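LRA-12 (Uncultured bacterium, PDB 5AEB) hydrolyses beta-lactam antibiotics, carbapenems among them, as a class B3 metallo-beta-lactamase with two zinc ions in its active site. Local coordinates at residues Phe72-Thr77 and Lys98-Lys103; Ala106-Ala111 and Leu139-Asp144; Leu153-His158 and Cys166-Asp171. One frame throughout, in Å; residues are numbered along the deposited sequence.

The three contacts follow one another along the chain within the metallo-beta-lactamase fold, an alpha-beta/beta-alpha sandwich of two mixed sheets. Contacts 1 and 2 share strand 103-107 of the first sheet: contact 1 lies where helix 93-100 leads into it, contact 2 where it ends beside the edge strand 138-140, their centres about 22 Å apart. Contact 3 is a hairpin of the second sheet, centred about 10 Å from contact 2 and 22 Å from contact 1. Residues 139-144 carry the chain between the sheets, and two probable backbone hydrogen bonds join Lys143 and Asp144 to Met155. Contact 2 thus sets the cobalt ligands Glu108 and His141 where the chain passes from sheet to sheet.

Contact 1: Phe72-Thr77 and Lys98-Lys103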
# COMPACT_ATOMS: atom_id res chain seq x y z
N PHE A 72 -0.42 1.68 -20.89
CA PHE A 72 0.96 1.89 -20.44
C PHE A 72 1.81 0.64 -20.65
O PHE A 72 1.29 -0.43 -20.92
CB PHE A 72 1.02 2.39 -18.97
CG PHE A 72 0.24 3.65 -18.75
CD1 PHE A 72 0.72 4.87 -19.21
CD2 PHE A 72 -1.01 3.60 -18.16
CE1 PHE A 72 -0.03 6.03 -19.06
CE2 PHE A 72 -1.75 4.77 -17.99
CZ PHE A 72 -1.26 5.98 -18.44
N LYS A 73 3.12 0.81 -20.54
CA LYS A 73 4.06 -0.25 -20.85
C LYS A 73 4.75 -0.72 -19.59
O LYS A 73 5.34 0.09 -18.85
CB LYS A 73 5.11 0.26 -21.83
CG LYS A 73 4.66 0.35 -23.28
CD LYS A 73 5.68 1.12 -24.11
CE LYS A 73 7.03 0.42 -24.15
NZ LYS A 73 7.95 1.13 -25.09
N LEU A 74 4.70 -2.03 -19.35
CA LEU A 74 5.35 -2.63 -18.19
C LEU A 74 6.86 -2.32 -18.11
O LEU A 74 7.38 -2.12 -16.99
CB LEU A 74 5.05 -4.13 -18.11
CG LEU A 74 5.65 -4.88 -16.93
CD1 LEU A 74 4.95 -4.53 -15.62
CD2 LEU A 74 5.64 -6.37 -17.23
N THR A 75 7.53 -2.19 -19.28
CA THR A 75 8.96 -1.84 -19.37
C THR A 75 9.24 -0.40 -19.03
O THR A 75 10.40 -0.01 -18.95
CB THR A 75 9.61 -2.05 -20.78
OG1 THR A 75 8.83 -1.41 -21.80
CG2 THR A 75 9.81 -3.51 -21.10
N ASP A 76 8.20 0.42 -18.87
CA ASP A 76 8.40 1.78 -18.36
C ASP A 76 8.47 1.84 -16.82
O ASP A 76 8.65 2.92 -16.28
CB ASP A 76 7.34 2.77 -18.90
CG ASP A 76 7.57 3.13 -20.40
OD1 ASP A 76 8.70 3.48 -20.78
OD2 ASP A 76 6.61 3.07 -21.19
N THR A 77 8.31 0.71 -16.12
CA THR A 77 8.32 0.66 -14.66
C THR A 77 9.70 0.97 -14.13
O THR A 77 10.65 0.29 -14.48
CB THR A 77 7.82 -0.70 -14.12
OG1 THR A 77 6.50 -0.95 -14.61
CG2 THR A 77 7.77 -0.71 -12.59
N LYS A 98 11.72 -8.69 -10.78
CA LYS A 98 12.58 -9.47 -11.68
C LYS A 98 12.37 -9.07 -13.11
O LYS A 98 13.33 -8.81 -13.84
CB LYS A 98 12.34 -10.97 -11.51
CG LYS A 98 13.18 -11.53 -10.39
CD LYS A 98 12.55 -12.86 -10.00
CE LYS A 98 13.50 -13.66 -9.19
NZ LYS A 98 14.31 -14.36 -10.20
N ILE A 99 11.10 -8.99 -13.50
CA ILE A 99 10.69 -8.76 -14.87
C ILE A 99 10.95 -7.31 -15.32
O ILE A 99 11.42 -7.08 -16.42
CB ILE A 99 9.19 -9.10 -15.08
CG1 ILE A 99 8.98 -10.61 -14.98
CG2 ILE A 99 8.70 -8.57 -16.44
CD1 ILE A 99 7.54 -11.02 -14.74
N THR A 100 10.68 -6.35 -14.45
CA THR A 100 10.82 -4.94 -14.80
C THR A 100 12.23 -4.43 -14.62
O THR A 100 12.62 -3.49 -15.28
CB THR A 100 9.90 -4.05 -13.92
OG1 THR A 100 10.14 -4.32 -12.53
CG2 THR A 100 8.43 -4.30 -14.24
N GLY A 101 12.99 -5.01 -13.70
CA GLY A 101 14.29 -4.43 -13.29
C GLY A 101 14.18 -3.07 -12.60
O GLY A 101 15.14 -2.30 -12.56
N ALA A 102 13.01 -2.76 -12.05
CA ALA A 102 12.77 -1.48 -11.35
C ALA A 102 13.46 -1.53 -9.98
O ALA A 102 13.75 -2.62 -9.48
CB ALA A 102 11.26 -1.22 -11.20
N LYS A 103 13.77 -0.36 -9.44
CA LYS A 103 14.34 -0.21 -8.08
C LYS A 103 13.21 -0.32 -7.05
O LYS A 103 12.15 0.36 -7.16
CB LYS A 103 15.06 1.15 -7.96
CG LYS A 103 16.38 1.19 -8.74
CD LYS A 103 17.13 2.51 -8.55
CE LYS A 103 18.57 2.42 -9.08
NZ LYS A 103 19.09 3.78 -9.45
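In the beta-alpha-beta crossover that runs from strand 77-81 through helices 87-90 and 93-100 to strand 103-107, Thr100 at the end of the second helix packs on Thr77 at the start of the first strand. The methyl group of Thr100 does most of the touching: CG2 lies 3.7 Å from Thr77 CB, and it also meets the single 3-10 turn 74-76, standing 3.8 Å from Leu74 CD1. The two threonines meet at a slant, whereas the Leu74 side chain runs roughly perpendicular to that of Thr100. The second methyl of Leu74, CD2, reaches the helix at Ile99 CG2, 3.9 Å away. Beyond the helix, Ala102 CB rests 3.8 Å from Thr77 CG2. No hydrogen bond spans the two segments; each threonine turns its hydroxyl to its own part of the chain. Thr77 OG1 bonds to Leu74 O at 2.8 Å, and since Thr77 N reaches the same oxygen from the same face, two bonds grip this carbonyl and fix the turn. In Thr100 the hydroxyl sits between the backbone N and the carbonyl carbon (chi1 54°), which leaves CG2 to face the other segment. From there OG1 accepts from Ala102 N in an ST turn, at 3.3 Å and nearly straight (160°), and is also hydrogen-bonded to Ile96 O in the preceding helical turn. Between the two ends of this ST turn, Gly101 has a positive phi and takes the chain out of the helix. Around the contact, Leu74 and Ile99 both lie on Lys64 of helix 60-69, Leu74 also on Ile67. Thr77 packs on Ile51 of strand 48-52, and Lys103 pairs through its backbone with Lys78 and Leu80, so that strands 77-81 and 103-107 run side by side.

Contact 2: Ala106-Ala111 and Leu139-Asp144. With CO (cobalt (II) ion), chain G.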
# COMPACT_ATOMS: atom_id res chain seq x y z
N ALA A 106 11.92 0.83 0.04
CA ALA A 106 11.13 0.36 1.17
C ALA A 106 11.45 1.08 2.47
O ALA A 106 12.60 1.44 2.74
CB ALA A 106 11.27 -1.15 1.33
N ASP A 107 10.40 1.30 3.27
CA ASP A 107 10.56 1.80 4.63
C ASP A 107 11.57 0.87 5.32
O ASP A 107 11.38 -0.36 5.37
CB ASP A 107 9.21 1.80 5.33
CG ASP A 107 9.24 2.47 6.70
OD1 ASP A 107 10.12 2.11 7.55
OD2 ASP A 107 8.36 3.33 6.95
N GLU A 108 12.65 1.45 5.81
CA GLU A 108 13.66 0.70 6.55
C GLU A 108 13.07 -0.28 7.58
O GLU A 108 13.59 -1.37 7.73
CB GLU A 108 14.60 1.65 7.26
CG GLU A 108 15.99 1.06 7.51
CD GLU A 108 17.00 2.13 7.91
OE1 GLU A 108 16.66 3.06 8.67
OE2 GLU A 108 18.14 2.08 7.48
N GLY A 109 12.01 0.11 8.29
CA GLY A 109 11.41 -0.79 9.31
C GLY A 109 11.00 -2.16 8.78
O GLY A 109 10.85 -3.09 9.54
N ASP A 110 10.78 -2.30 7.47
CA ASP A 110 10.30 -3.56 6.92
C ASP A 110 11.37 -4.27 6.08
O ASP A 110 11.11 -5.34 5.53
CB ASP A 110 9.06 -3.34 6.07
CG ASP A 110 7.75 -3.44 6.87
OD1 ASP A 110 7.75 -3.89 8.05
OD2 ASP A 110 6.70 -3.08 6.29
N ALA A 111 12.58 -3.68 6.00
CA ALA A 111 13.60 -4.17 5.05
C ALA A 111 13.94 -5.62 5.35
O ALA A 111 14.00 -6.43 4.43
CB ALA A 111 14.85 -3.31 5.09
N LEU A 139 16.61 2.11 1.12
CA LEU A 139 15.95 2.12 2.41
C LEU A 139 15.52 3.54 2.66
O LEU A 139 16.34 4.44 2.70
CB LEU A 139 16.90 1.63 3.52
CG LEU A 139 17.58 0.27 3.26
CD1 LEU A 139 18.51 -0.10 4.41
CD2 LEU A 139 16.51 -0.81 3.07
N LEU A 140 14.21 3.72 2.78
CA LEU A 140 13.58 5.00 3.04
C LEU A 140 13.32 5.22 4.52
O LEU A 140 12.94 4.27 5.23
CB LEU A 140 12.22 5.01 2.36
CG LEU A 140 12.21 4.80 0.83
CD1 LEU A 140 10.80 4.59 0.30
CD2 LEU A 140 12.89 6.01 0.20
N HIS A 141 13.48 6.48 4.94
CA HIS A 141 13.16 6.92 6.30
C HIS A 141 12.02 7.88 6.22
O HIS A 141 11.74 8.44 5.14
CB HIS A 141 14.38 7.62 6.95
CG HIS A 141 15.70 6.91 6.68
ND1 HIS A 141 16.53 7.27 5.66
CD2 HIS A 141 16.31 5.83 7.32
CE1 HIS A 141 17.60 6.45 5.64
NE2 HIS A 141 17.47 5.57 6.66
N ASP A 142 11.37 8.09 7.36
CA ASP A 142 10.32 9.09 7.53
C ASP A 142 10.60 10.38 6.79
O ASP A 142 11.62 11.02 7.02
CB ASP A 142 10.08 9.43 9.02
CG ASP A 142 8.76 10.17 9.24
OD1 ASP A 142 7.76 9.92 8.55
OD2 ASP A 142 8.70 11.03 10.12
N LYS A 143 9.69 10.75 5.89
CA LYS A 143 9.75 12.01 5.14
C LYS A 143 10.75 12.07 3.97
O LYS A 143 10.87 13.11 3.33
CB LYS A 143 9.85 13.22 6.10
CG LYS A 143 8.54 13.45 6.86
CD LYS A 143 8.72 14.23 8.16
CE LYS A 143 7.41 14.27 8.96
NZ LYS A 143 7.67 13.89 10.39
N ASP A 144 11.43 10.95 3.65
CA ASP A 144 12.23 10.86 2.43
C ASP A 144 11.30 11.05 1.21
O ASP A 144 10.08 10.73 1.25
CB ASP A 144 12.99 9.52 2.31
CG ASP A 144 14.27 9.47 3.18
OD1 ASP A 144 14.62 10.49 3.81
OD2 ASP A 144 14.89 8.41 3.26
CO CO G . 18.48 3.97 7.38
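Glu108 and His141 hold a cobalt ion between them just past the ends of two parallel strands, 103-107 and 138-140. The carboxylate is an uneven bidentate ligand: Glu108 OE2 is 1.9 Å from the cobalt, OE1 2.4 Å. His141 NE2 is 2.0 Å from the cobalt, its ring and the carboxylate plane standing 75° apart, with OE1 at the ring edge. Glu108 reaches this point with CG roughly opposite its backbone N (chi1 -153°) and an extended chain beyond, crossing Leu139 at about a right angle. The CB of His141 leaves the backbone pointing away from residues 106-111, but a chi1 of -43° sets CG beside the backbone N and brings the far end of the ring back to the metal. Asp144 steadies the imidazole from behind, across a type II turn: its OD2 receives both His141 N, at 2.9 Å, and His141 ND1, at 3.1 Å, from one face of the carboxylate. The ND1 bond is bent, with OD2 well out of the ring plane, yet it limits ring rotation while NE2 faces the cobalt; the carboxylate would probably make the imidazole a stronger ligand. The strands themselves are joined by Leu140 N to Ala106 O (2.8 Å) and Glu108 N to Leu140 O (2.9 Å). On the same sheet face as Ala106, Leu139 fits its CD2 against the methyl of Ala111, where helix 111-115 starts. The cobalt ligands are not those of the zinc ions; the Asp107 side chain is about 13 Å from a bound zinc ion. Strand 138-140 is the outermost of the first sheet, next to 103-107, while Asp107 and Leu140 turn to the second sheet and pack on Met155 of strand 151-157.

Contact 3: Leu153-His158 and Cys166-Asp171; sequences LVMLHH and CSFLFD
Met155 and Phe168 face each other in the antiparallel hairpin of strands 151-157 and 166-173, part of the second sheet of the metallo-beta-lactamase sandwich; the strand segments run 154° apart. Two hydrogen-bonded pairs hold the ladder. Val154 N reaches Leu169 O at 2.8 Å and Leu169 N reaches Val154 O at 2.9 Å; further along, Leu156 N to Ser167 O (2.7 Å) is almost straight at 178°, and Ser167 N to Leu156 O is longer, 3.0 Å. The tightly packed side carries Leu153, Met155, Cys166, Phe168 and Phe170, all buried; His157, at the end of this face, is partly exposed and makes little contact across the pair. Met155 CG lies 3.6 Å from Phe168 CE1, the two side chains crossing at a slant, and the sulfur end of Met155 turns alongside Cys166. Leu153 divides its methyls between two rings' stems: CD2 comes within 4.1 Å of Phe168 CB, while CD1 goes to Phe170. On this face Cys166 also touches Asp107 of strand 103-107, which belongs to the other sheet, and its side chain is about 7 Å from that of the zinc ligand Gln84. The other face is mixed. Leu156 and Ser167 are buried, Leu156 on Leu218 and Ser167 on Met215 of helix 204-216, and the Ser167 hydroxyl is hydrogen-bonded to Asn185 N. Val154 and Leu169, by contrast, are partly exposed to solvent; their side chains come nearest each other at the CB atoms, and Leu169 leans on Arg180 of strand 178-184. Back on the buried face, Phe170 CG sits between its backbone N and carbonyl carbon (chi1 72°), which lays the side chain alongside Leu153, pointing the same way, with Leu153 CD1 3.6 Å from Phe170 CB.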
# COMPACT_ATOMS: atom_id res chain seq x y z
N LEU A 153 7.00 11.91 -4.47
CA LEU A 153 6.30 11.26 -3.36
C LEU A 153 7.02 11.52 -2.04
O LEU A 153 8.25 11.52 -1.99
CB LEU A 153 6.19 9.76 -3.58
CG LEU A 153 4.94 9.30 -4.37
CD1 LEU A 153 4.91 9.90 -5.76
CD2 LEU A 153 4.92 7.79 -4.48
N VAL A 154 6.27 11.77 -0.99
CA VAL A 154 6.81 11.82 0.33
C VAL A 154 6.36 10.53 1.06
O VAL A 154 5.15 10.28 1.23
CB VAL A 154 6.31 13.05 1.12
CG1 VAL A 154 6.93 13.04 2.52
CG2 VAL A 154 6.72 14.33 0.43
N MET A 155 7.35 9.74 1.50
CA MET A 155 7.04 8.60 2.37
C MET A 155 6.79 9.02 3.80
O MET A 155 7.58 9.72 4.37
CB MET A 155 8.14 7.55 2.36
CG MET A 155 7.61 6.21 2.84
SD MET A 155 8.88 5.24 3.66
CE MET A 155 9.07 6.19 5.17
N LEU A 156 5.67 8.58 4.37
CA LEU A 156 5.38 8.82 5.80
C LEU A 156 5.48 7.53 6.60
O LEU A 156 4.75 6.58 6.33
CB LEU A 156 3.99 9.43 5.96
CG LEU A 156 3.79 10.71 5.16
CD1 LEU A 156 2.32 11.09 5.09
CD2 LEU A 156 4.67 11.86 5.63
N HIS A 157 6.38 7.49 7.57
CA HIS A 157 6.54 6.31 8.40
C HIS A 157 5.33 6.21 9.28
O HIS A 157 5.03 7.12 10.06
CB HIS A 157 7.81 6.45 9.24
CG HIS A 157 8.21 5.18 9.97
ND1 HIS A 157 8.44 5.14 11.32
CD2 HIS A 157 8.48 3.91 9.48
CE1 HIS A 157 8.81 3.89 11.66
NE2 HIS A 157 8.83 3.14 10.55
N HIS A 158 4.56 5.14 9.09
CA HIS A 158 3.37 4.92 9.90
C HIS A 158 3.38 3.54 10.48
O HIS A 158 2.53 2.72 10.10
CB HIS A 158 2.09 5.06 9.05
CG HIS A 158 1.79 6.47 8.62
ND1 HIS A 158 2.14 7.56 9.36
CD2 HIS A 158 1.10 6.94 7.51
CE1 HIS A 158 1.74 8.68 8.70
NE2 HIS A 158 1.11 8.29 7.57
N CYS A 166 3.78 2.24 5.99
CA CYS A 166 4.00 3.62 5.57
C CYS A 166 2.94 4.07 4.59
O CYS A 166 2.25 3.26 3.97
CB CYS A 166 5.40 3.77 4.94
SG CYS A 166 5.59 2.71 3.48
N SER A 167 2.81 5.38 4.45
CA SER A 167 1.90 5.97 3.49
C SER A 167 2.75 6.86 2.55
O SER A 167 3.91 7.18 2.86
CB SER A 167 0.88 6.81 4.25
OG SER A 167 0.07 5.99 5.09
N PHE A 168 2.16 7.25 1.43
CA PHE A 168 2.77 8.15 0.48
C PHE A 168 1.84 9.31 0.21
O PHE A 168 0.65 9.14 -0.05
CB PHE A 168 3.16 7.45 -0.84
CG PHE A 168 4.03 6.25 -0.64
CD1 PHE A 168 5.40 6.39 -0.55
CD2 PHE A 168 3.46 4.99 -0.49
CE1 PHE A 168 6.22 5.28 -0.34
CE2 PHE A 168 4.25 3.89 -0.29
CZ PHE A 168 5.64 4.03 -0.19
N LEU A 169 2.41 10.50 0.30
CA LEU A 169 1.73 11.75 0.05
C LEU A 169 2.38 12.40 -1.18
O LEU A 169 3.62 12.56 -1.24
CB LEU A 169 1.91 12.64 1.29
CG LEU A 169 1.23 14.00 1.43
CD1 LEU A 169 -0.28 13.78 1.51
CD2 LEU A 169 1.79 14.62 2.73
N PHE A 170 1.54 12.74 -2.17
CA PHE A 170 2.03 13.37 -3.41
C PHE A 170 0.93 14.13 -4.13
O PHE A 170 -0.26 13.80 -4.01
CB PHE A 170 2.66 12.35 -4.38
CG PHE A 170 1.66 11.45 -5.04
CD1 PHE A 170 1.08 10.39 -4.32
CD2 PHE A 170 1.30 11.65 -6.37
CE1 PHE A 170 0.13 9.56 -4.91
CE2 PHE A 170 0.37 10.80 -6.98
CZ PHE A 170 -0.22 9.76 -6.26
N ASP A 171 1.37 15.15 -4.89
CA ASP A 171 0.50 15.90 -5.78
C ASP A 171 0.48 15.33 -7.20
O ASP A 171 1.53 14.97 -7.73
CB ASP A 171 0.96 17.36 -5.81
CG ASP A 171 0.75 18.04 -4.50
OD1 ASP A 171 -0.27 17.73 -3.84
OD2 ASP A 171 1.57 18.89 -4.12